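Transcobalamin-1 (Homo sapiens, PDB 4KKI) binds vitamin B12 (cobalamin) with femtomolar affinity, carries it, and protects it from the acid of the stomach. Local coordinates at residues V55-L63 with L97-N107; L156-A164 with V198-A209. All blocks are in the same frame, centred on the assembly; numbering follows the deposited sequence.

Contact 1: V55-L63 with L97-N107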
loop_
_atom_site.group_PDB
_atom_site.type_symbol
_atom_site.label_atom_id
_atom_site.label_comp_id
_atom_site.label_asym_id
_atom_site.label_seq_id
_atom_site.Cartn_x
_atom_site.Cartn_y
_atom_site.Cartn_z
ATOM N N VAL A 55 7.478 -8.218 -6.325
ATOM C CA VAL A 55 8.085 -8.001 -5.018
ATOM C C VAL A 55 7.055 -8.076 -3.894
ATOM O O VAL A 55 7.219 -8.834 -2.937
ATOM C CB VAL A 55 8.798 -6.640 -4.959
ATOM C CG1 VAL A 55 9.326 -6.378 -3.555
ATOM C CG2 VAL A 55 9.923 -6.591 -5.986
ATOM N N ASN A 56 5.997 -7.281 -4.017
ATOM C CA ASN A 56 4.919 -7.278 -3.034
ATOM C C ASN A 56 4.227 -8.637 -2.939
ATOM O O ASN A 56 3.865 -9.091 -1.854
ATOM C CB ASN A 56 3.895 -6.193 -3.374
ATOM C CG ASN A 56 3.434 -6.256 -4.819
ATOM O OD1 ASN A 56 3.847 -7.135 -5.580
ATOM N ND2 ASN A 56 2.567 -5.325 -5.204
ATOM N N VAL A 57 4.055 -9.277 -4.089
ATOM C CA VAL A 57 3.386 -10.565 -4.174
ATOM C C VAL A 57 4.174 -11.650 -3.439
ATOM O O VAL A 57 3.623 -12.380 -2.612
ATOM C CB VAL A 57 3.181 -10.972 -5.647
ATOM C CG1 VAL A 57 2.721 -12.414 -5.753
ATOM C CG2 VAL A 57 2.194 -10.028 -6.321
ATOM N N VAL A 58 5.466 -11.741 -3.740
ATOM C CA VAL A 58 6.330 -12.743 -3.125
ATOM C C VAL A 58 6.488 -12.489 -1.624
ATOM O O VAL A 58 6.460 -13.426 -0.826
ATOM C CB VAL A 58 7.712 -12.815 -3.827
ATOM C CG1 VAL A 58 8.698 -13.637 -3.011
ATOM C CG2 VAL A 58 7.564 -13.394 -5.229
ATOM N N LEU A 59 6.639 -11.222 -1.246
ATOM C CA LEU A 59 6.689 -10.840 0.164
ATOM C C LEU A 59 5.454 -11.339 0.906
ATOM O O LEU A 59 5.557 -11.927 1.980
ATOM C CB LEU A 59 6.797 -9.320 0.309
ATOM C CG LEU A 59 6.573 -8.738 1.710
ATOM C CD1 LEU A 59 7.524 -9.351 2.728
ATOM C CD2 LEU A 59 6.720 -7.223 1.695
ATOM N N SER A 60 4.290 -11.098 0.313
ATOM C CA SER A 60 3.018 -11.503 0.892
ATOM C C SER A 60 2.952 -13.014 1.103
ATOM O O SER A 60 2.548 -13.488 2.165
ATOM C CB SER A 60 1.875 -11.051 -0.022
ATOM O OG SER A 60 0.631 -11.562 0.414
ATOM N N LEU A 61 3.357 -13.762 0.084
ATOM C CA LEU A 61 3.309 -15.220 0.121
ATOM C C LEU A 61 4.287 -15.825 1.125
ATOM O O LEU A 61 3.923 -16.712 1.900
ATOM C CB LEU A 61 3.567 -15.788 -1.276
ATOM C CG LEU A 61 2.458 -15.484 -2.285
ATOM C CD1 LEU A 61 2.897 -15.808 -3.702
ATOM C CD2 LEU A 61 1.197 -16.254 -1.924
ATOM N N LYS A 62 5.528 -15.348 1.110
ATOM C CA LYS A 62 6.554 -15.876 2.006
ATOM C C LYS A 62 6.188 -15.608 3.463
ATOM O O LYS A 62 6.518 -16.390 4.355
ATOM C CB LYS A 62 7.927 -15.285 1.667
ATOM C CG LYS A 62 8.423 -15.648 0.272
ATOM C CD LYS A 62 9.805 -16.282 0.302
ATOM C CE LYS A 62 10.865 -15.298 0.767
ATOM N NZ LYS A 62 12.217 -15.926 0.777
ATOM N N LEU A 63 5.480 -14.506 3.686
ATOM C CA LEU A 63 5.062 -14.107 5.021
ATOM C C LEU A 63 4.071 -15.096 5.638
ATOM O O LEU A 63 4.020 -15.256 6.858
ATOM C CB LEU A 63 4.452 -12.709 4.969
ATOM C CG LEU A 63 4.477 -11.903 6.263
ATOM C CD1 LEU A 63 5.873 -11.901 6.865
ATOM C CD2 LEU A 63 4.018 -10.491 5.970
ATOM N N LEU A 97 10.616 -2.553 0.162
ATOM C CA LEU A 97 9.861 -3.771 -0.126
ATOM C C LEU A 97 10.761 -4.874 -0.667
ATOM O O LEU A 97 10.557 -6.050 -0.371
ATOM C CB LEU A 97 8.727 -3.492 -1.115
ATOM C CG LEU A 97 7.492 -2.782 -0.559
ATOM C CD1 LEU A 97 6.511 -2.474 -1.677
ATOM C CD2 LEU A 97 6.825 -3.622 0.522
ATOM N N ILE A 98 11.752 -4.490 -1.466
ATOM C CA ILE A 98 12.700 -5.453 -2.014
ATOM C C ILE A 98 13.456 -6.141 -0.889
ATOM O O ILE A 98 13.565 -7.367 -0.856
ATOM C CB ILE A 98 13.691 -4.785 -2.981
ATOM C CG1 ILE A 98 12.979 -4.408 -4.279
ATOM C CG2 ILE A 98 14.864 -5.710 -3.282
ATOM C CD1 ILE A 98 13.864 -3.710 -5.278
ATOM N N ILE A 99 13.957 -5.341 0.046
ATOM C CA ILE A 99 14.692 -5.861 1.188
ATOM C C ILE A 99 13.802 -6.765 2.041
ATOM O O ILE A 99 14.229 -7.837 2.472
ATOM C CB ILE A 99 15.276 -4.718 2.045
ATOM C CG1 ILE A 99 16.270 -3.898 1.214
ATOM C CG2 ILE A 99 15.940 -5.270 3.299
ATOM C CD1 ILE A 99 16.855 -2.701 1.935
ATOM N N LEU A 100 12.563 -6.335 2.267
ATOM C CA LEU A 100 11.622 -7.118 3.061
ATOM C C LEU A 100 11.320 -8.452 2.390
ATOM O O LEU A 100 11.353 -9.497 3.035
ATOM C CB LEU A 100 10.324 -6.344 3.300
ATOM C CG LEU A 100 10.417 -5.081 4.161
ATOM C CD1 LEU A 100 9.078 -4.359 4.182
ATOM C CD2 LEU A 100 10.879 -5.410 5.575
ATOM N N ALA A 101 11.036 -8.406 1.092
ATOM C CA ALA A 101 10.741 -9.615 0.329
ATOM C C ALA A 101 11.922 -10.588 0.299
ATOM O O ALA A 101 11.734 -11.800 0.357
ATOM C CB ALA A 101 10.314 -9.259 -1.086
ATOM N N LEU A 102 13.136 -10.054 0.212
ATOM C CA LEU A 102 14.327 -10.894 0.131
ATOM C C LEU A 102 14.721 -11.474 1.487
ATOM O O LEU A 102 15.461 -12.455 1.557
ATOM C CB LEU A 102 15.507 -10.114 -0.460
ATOM C CG LEU A 102 15.487 -9.832 -1.965
ATOM C CD1 LEU A 102 16.611 -8.878 -2.347
ATOM C CD2 LEU A 102 15.592 -11.128 -2.760
ATOM N N GLY A 103 14.227 -10.871 2.561
ATOM C CA GLY A 103 14.654 -11.259 3.891
ATOM C C GLY A 103 13.553 -11.649 4.856
ATOM O O GLY A 103 13.722 -11.502 6.068
ATOM N N VAL A 104 12.432 -12.141 4.331
ATOM C CA VAL A 104 11.337 -12.628 5.170
ATOM C C VAL A 104 11.873 -13.716 6.090
ATOM O O VAL A 104 11.539 -13.779 7.276
ATOM C CB VAL A 104 10.181 -13.206 4.329
ATOM C CG1 VAL A 104 9.059 -13.704 5.229
ATOM C CG2 VAL A 104 9.657 -12.169 3.359
ATOM N N CYS A 105 12.722 -14.565 5.523
ATOM C CA CYS A 105 13.414 -15.605 6.268
ATOM C C CYS A 105 14.771 -15.864 5.621
ATOM O O CYS A 105 15.017 -15.443 4.489
ATOM C CB CYS A 105 12.575 -16.882 6.294
ATOM S SG CYS A 105 11.827 -17.307 4.704
ATOM N N ARG A 106 15.652 -16.553 6.336
ATOM C CA ARG A 106 16.995 -16.805 5.825
ATOM C C ARG A 106 16.994 -17.803 4.673
ATOM O O ARG A 106 16.547 -18.941 4.819
ATOM C CB ARG A 106 17.921 -17.291 6.939
ATOM C CG ARG A 106 19.325 -17.636 6.478
ATOM C CD ARG A 106 20.349 -16.669 7.044
ATOM N NE ARG A 106 21.710 -17.062 6.694
ATOM C CZ ARG A 106 22.434 -17.938 7.384
ATOM N NH1 ARG A 106 21.926 -18.515 8.466
ATOM N NH2 ARG A 106 23.665 -18.239 6.994
ATOM N N ASN A 107 17.494 -17.361 3.524
ATOM C CA ASN A 107 17.684 -18.240 2.378
ATOM C C ASN A 107 18.815 -17.730 1.496
ATOM O O ASN A 107 19.478 -16.748 1.833
ATOM C CB ASN A 107 16.392 -18.378 1.571
ATOM C CG ASN A 107 15.981 -17.086 0.896
ATOM O OD1 ASN A 107 16.327 -15.997 1.350
ATOM N ND2 ASN A 107 15.233 -17.203 -0.194
#
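Helix 55-63 and the last turns of helix 92-102 pack with their axes 8.6 Å apart and their N-to-C directions at 35°, and they come nearest where the CA atoms of Leu59 and Ala101 lie 4.2 Å from each other. The small Ala101 side chain permits this approach: its CB rests on CB of Leu59 at 3.8 Å and also meets the backbone oxygen and CG1 of Val55. Leu59 spreads its two methyls along the second helix. CD1 reaches toward the loop and touches CG2 of Val104 at 3.6 Å, while CD2 turns the other way to CD2 of Leu97, whose side chain it crosses at about a right angle, and to CB of Leu100. Leu97 also borders the bound cyanocobalamin. One turn earlier, Val55 sets CG1 against the main chain of Leu97, 3.4 Å from its carbonyl O, and leaves CG2 for CG1 of Ile98.

Beyond Gly103, where the helical conformation ends, Val104 turns back to the first helix. Its CG1 lies anti to the backbone N (chi1 180°) and meets CD1 of Leu63 and the carbonyl O of Lys62, and its CG2 lies over CB of Lys62. The Lys62 chain, bent at chi2 and chi3, passes CE within 3.6 Å of Ala101 O and carries NZ to the loop. There NZ lies 3.4 Å from Asn107 ND2, a pair of donors that cannot bond to each other, and near SG of Cys105, which is disulfide-bonded to Cys308.

The two segments are held mainly by van der Waals packing, without hydrogen bonds between them. The aliphatic part of Lys62 is buried in it, and its amino end, probably charged, lies beside the loop that carries Asn107 and Cys105.

Contact 2: L156-A164 with V198-A209; sequences LFNGNYSTA and VKKSLINGQIKA
Tyr161 and Thr163 reach from the loop and helix start of 156-164 into the bend that 198-209 makes as it leaves helix 185-203. The tyrosine ring approaches with its hydroxyl end leading. CE2 of Tyr161 passes alongside CG2 of Val198, 4.1 Å away, the two side chains pointing opposite ways, and CG1 of Ile207 comes in at a slant to 3.9 Å from OH of Tyr161. With chi1 at 62°, CG of Tyr161 sits between the backbone N and the carbonyl carbon, which directs the ring toward 198-209. A water in the plane of the ring, at its edge, joins the hydroxyls: it is 3.0 Å from OG of Ser201 and makes a weaker, longer bond to OH of Tyr161.

Thr163 meets the extended chain of 207-209 with both branches. The Thr163 and Ile207 side chains come from opposing directions and pass alongside, CG2 of Thr163 touching CG2 of Ile207 at 3.7 Å, while OG1 of Thr163 lies 3.2 Å from CB of Ala209. Nearer the solvent, the amide planes of Asn158 and Gln206 stand almost perpendicular, 88° apart, and ND2 of Asn158 rests against CG of Gln206 rather than bonding to its amide.

Ser162 is the N-cap of helix 163-169, its OG accepting from Glu165 N, and Leu154 and Cys155 of helix 144-156 also pack on Tyr161. Away from the residues that bind cobalamin, this is connecting-loop packing at the periphery of the alpha6-alpha6 helical barrel: the turn after helix 144-156 is set against the turn that leads from helix 185-203 to helix 213-229.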
loop_
_atom_site.group_PDB
_atom_site.type_symbol
_atom_site.label_atom_id
_atom_site.label_comp_id
_atom_site.label_asym_id
_atom_site.label_seq_id
_atom_site.Cartn_x
_atom_site.Cartn_y
_atom_site.Cartn_z
ATOM N N LEU A 156 14.008 -3.787 10.979
ATOM C CA LEU A 156 13.995 -5.249 10.948
ATOM C C LEU A 156 15.341 -5.859 10.560
ATOM O O LEU A 156 15.638 -6.997 10.924
ATOM C CB LEU A 156 12.917 -5.752 9.988
ATOM C CG LEU A 156 11.465 -5.635 10.449
ATOM C CD1 LEU A 156 10.514 -5.980 9.310
ATOM C CD2 LEU A 156 11.225 -6.546 11.642
ATOM N N PHE A 157 16.150 -5.109 9.819
ATOM C CA PHE A 157 17.411 -5.646 9.311
ATOM C C PHE A 157 18.635 -4.918 9.860
ATOM O O PHE A 157 19.701 -4.924 9.244
ATOM C CB PHE A 157 17.409 -5.663 7.777
ATOM C CG PHE A 157 16.379 -6.584 7.193
ATOM C CD1 PHE A 157 15.076 -6.157 7.005
ATOM C CD2 PHE A 157 16.707 -7.885 6.851
ATOM C CE1 PHE A 157 14.120 -7.006 6.480
ATOM C CE2 PHE A 157 15.756 -8.739 6.322
ATOM C CZ PHE A 157 14.460 -8.299 6.139
ATOM N N ASN A 158 18.464 -4.302 11.027
ATOM C CA ASN A 158 19.559 -3.658 11.745
ATOM C C ASN A 158 20.303 -2.608 10.927
ATOM O O ASN A 158 21.524 -2.493 11.015
ATOM C CB ASN A 158 20.546 -4.703 12.274
ATOM C CG ASN A 158 19.911 -5.647 13.274
ATOM O OD1 ASN A 158 19.775 -6.843 13.015
ATOM N ND2 ASN A 158 19.520 -5.114 14.426
ATOM N N GLY A 159 19.561 -1.853 10.126
ATOM C CA GLY A 159 20.141 -0.764 9.367
ATOM C C GLY A 159 20.326 0.448 10.254
ATOM O O GLY A 159 19.744 0.525 11.336
ATOM N N ASN A 160 21.135 1.399 9.803
ATOM C CA ASN A 160 21.402 2.595 10.589
ATOM C C ASN A 160 20.373 3.690 10.325
ATOM O O ASN A 160 20.253 4.189 9.207
ATOM C CB ASN A 160 22.820 3.108 10.324
ATOM C CG ASN A 160 23.320 4.039 11.415
ATOM O OD1 ASN A 160 22.606 4.937 11.862
ATOM N ND2 ASN A 160 24.554 3.820 11.856
ATOM N N TYR A 161 19.628 4.051 11.364
ATOM C CA TYR A 161 18.637 5.113 11.273
ATOM C C TYR A 161 18.568 5.868 12.595
ATOM O O TYR A 161 18.829 5.300 13.655
ATOM C CB TYR A 161 17.258 4.544 10.915
ATOM C CG TYR A 161 16.699 3.583 11.942
ATOM C CD1 TYR A 161 17.059 2.242 11.932
ATOM C CD2 TYR A 161 15.807 4.015 12.919
ATOM C CE1 TYR A 161 16.555 1.359 12.864
ATOM C CE2 TYR A 161 15.295 3.137 13.858
ATOM C CZ TYR A 161 15.674 1.809 13.824
ATOM O OH TYR A 161 15.178 0.920 14.748
ATOM N N SER A 162 18.219 7.147 12.529
ATOM C CA SER A 162 18.106 7.962 13.730
ATOM C C SER A 162 16.709 7.859 14.326
ATOM O O SER A 162 15.722 8.186 13.669
ATOM C CB SER A 162 18.432 9.423 13.422
ATOM O OG SER A 162 18.240 10.235 14.566
ATOM N N THR A 163 16.628 7.402 15.573
ATOM C CA THR A 163 15.350 7.318 16.263
ATOM C C THR A 163 14.804 8.717 16.520
ATOM O O THR A 163 13.593 8.929 16.524
ATOM C CB THR A 163 15.469 6.571 17.601
ATOM O OG1 THR A 163 16.385 7.267 18.453
ATOM C CG2 THR A 163 15.967 5.152 17.376
ATOM N N ALA A 164 15.711 9.665 16.733
ATOM C CA ALA A 164 15.334 11.061 16.914
ATOM C C ALA A 164 14.646 11.580 15.659
ATOM O O ALA A 164 13.680 12.339 15.737
ATOM C CB ALA A 164 16.557 11.902 17.236
ATOM N N VAL A 198 10.488 -0.268 16.023
ATOM C CA VAL A 198 11.453 0.546 16.757
ATOM C C VAL A 198 11.292 0.345 18.262
ATOM O O VAL A 198 12.278 0.275 18.996
ATOM C CB VAL A 198 11.305 2.039 16.417
ATOM C CG1 VAL A 198 12.349 2.863 17.159
ATOM C CG2 VAL A 198 11.424 2.252 14.918
ATOM N N LYS A 199 10.043 0.245 18.709
ATOM C CA LYS A 199 9.745 -0.027 20.111
ATOM C C LYS A 199 10.381 -1.339 20.568
ATOM O O LYS A 199 11.074 -1.378 21.584
ATOM C CB LYS A 199 8.231 -0.053 20.348
ATOM C CG LYS A 199 7.582 1.328 20.383
ATOM C CD LYS A 199 6.118 1.288 19.957
ATOM C CE LYS A 199 5.290 0.370 20.841
ATOM N NZ LYS A 199 3.862 0.315 20.407
ATOM N N LYS A 200 10.152 -2.407 19.811
ATOM C CA LYS A 200 10.706 -3.712 20.153
ATOM C C LYS A 200 12.227 -3.664 20.111
ATOM O O LYS A 200 12.902 -4.242 20.962
ATOM C CB LYS A 200 10.185 -4.791 19.201
ATOM C CG LYS A 200 8.673 -4.885 19.152
ATOM C CD LYS A 200 8.203 -5.864 18.093
ATOM C CE LYS A 200 8.217 -7.283 18.612
ATOM N NZ LYS A 200 7.277 -7.438 19.755
ATOM N N SER A 201 12.756 -2.952 19.121
ATOM C CA SER A 201 14.194 -2.795 18.959
ATOM C C SER A 201 14.816 -2.045 20.138
ATOM O O SER A 201 15.933 -2.350 20.554
ATOM C CB SER A 201 14.504 -2.073 17.646
ATOM O OG SER A 201 15.897 -1.895 17.478
ATOM N N LEU A 202 14.085 -1.070 20.670
ATOM C CA LEU A 202 14.531 -0.311 21.838
ATOM C C LEU A 202 14.530 -1.154 23.110
ATOM O O LEU A 202 15.480 -1.114 23.893
ATOM C CB LEU A 202 13.652 0.923 22.043
ATOM C CG LEU A 202 13.992 2.148 21.197
ATOM C CD1 LEU A 202 12.957 3.244 21.394
ATOM C CD2 LEU A 202 15.384 2.649 21.545
ATOM N N ILE A 203 13.451 -1.904 23.314
ATOM C CA ILE A 203 13.314 -2.763 24.485
ATOM C C ILE A 203 14.354 -3.884 24.455
ATOM O O ILE A 203 14.869 -4.298 25.496
ATOM C CB ILE A 203 11.880 -3.328 24.596
ATOM C CG1 ILE A 203 10.876 -2.176 24.724
ATOM C CG2 ILE A 203 11.755 -4.280 25.777
ATOM C CD1 ILE A 203 9.430 -2.616 24.821
ATOM N N ASN A 204 14.673 -4.363 23.256
ATOM C CA ASN A 204 15.785 -5.292 23.078
ATOM C C ASN A 204 17.109 -4.536 23.140
ATOM O O ASN A 204 17.155 -3.384 23.571
ATOM C CB ASN A 204 15.667 -6.039 21.747
ATOM C CG ASN A 204 14.392 -6.855 21.641
ATOM O OD1 ASN A 204 13.795 -7.233 22.648
ATOM N ND2 ASN A 204 13.969 -7.131 20.414
ATOM N N GLY A 205 18.186 -5.174 22.702
ATOM C CA GLY A 205 19.488 -4.532 22.721
ATOM C C GLY A 205 19.934 -4.043 21.356
ATOM O O GLY A 205 21.089 -3.663 21.174
ATOM N N GLN A 206 19.012 -4.043 20.397
ATOM C CA GLN A 206 19.345 -3.712 19.016
ATOM C C GLN A 206 19.721 -2.248 18.800
ATOM O O GLN A 206 20.686 -1.948 18.100
ATOM C CB GLN A 206 18.200 -4.094 18.074
ATOM C CG GLN A 206 18.311 -5.489 17.481
ATOM C CD GLN A 206 18.075 -6.584 18.501
ATOM O OE1 GLN A 206 16.940 -7.009 18.718
ATOM N NE2 GLN A 206 19.149 -7.050 19.128
ATOM N N ILE A 207 18.959 -1.339 19.396
ATOM C CA ILE A 207 19.132 0.083 19.118
ATOM C C ILE A 207 19.113 0.949 20.377
ATOM O O ILE A 207 18.248 0.792 21.238
ATOM C CB ILE A 207 18.062 0.584 18.116
ATOM C CG1 ILE A 207 18.406 0.119 16.701
ATOM C CG2 ILE A 207 17.950 2.098 18.144
ATOM C CD1 ILE A 207 19.751 0.613 16.211
ATOM N N LYS A 208 20.079 1.857 20.476
ATOM C CA LYS A 208 20.119 2.823 21.566
ATOM C C LYS A 208 19.478 4.139 21.134
ATOM O O LYS A 208 19.473 4.477 19.950
ATOM C CB LYS A 208 21.563 3.067 22.011
ATOM C CG LYS A 208 22.290 1.818 22.480
ATOM C CD LYS A 208 23.734 2.128 22.840
ATOM C CE LYS A 208 24.476 0.878 23.285
ATOM N NZ LYS A 208 25.903 1.162 23.600
ATOM N N ALA A 209 18.939 4.880 22.098
ATOM C CA ALA A 209 18.303 6.163 21.814
ATOM C C ALA A 209 18.283 7.056 23.046
ATOM O O ALA A 209 18.551 6.599 24.158
ATOM C CB ALA A 209 16.890 5.949 21.303
HETATM O O HOH W 1 16.571 -2.152 14.580
#

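From the N terminus, helix 55-63 comes first. The chain then passes through helix 69-85 and returns in helix 92-102, where contact 1 closes a mainly helical excursion of 33 residues. Helices 111-115, 118-135 and 144-156 follow, and contact 2 opens at the end of the last; it closes a second excursion of the same length, through helix 163-169, a short hairpin and helix 185-203. The loops thus lie in series, neither nested nor crossed, and the centres of contact 1 and contact 2 are about 21 Å apart. They nevertheless meet directly: Leu156 and Phe157 pack on Leu100, and CZ of Phe157 lies 3.3 Å from Gly103 O, joining barrel packing beside the cobalamin to the peripheral turns.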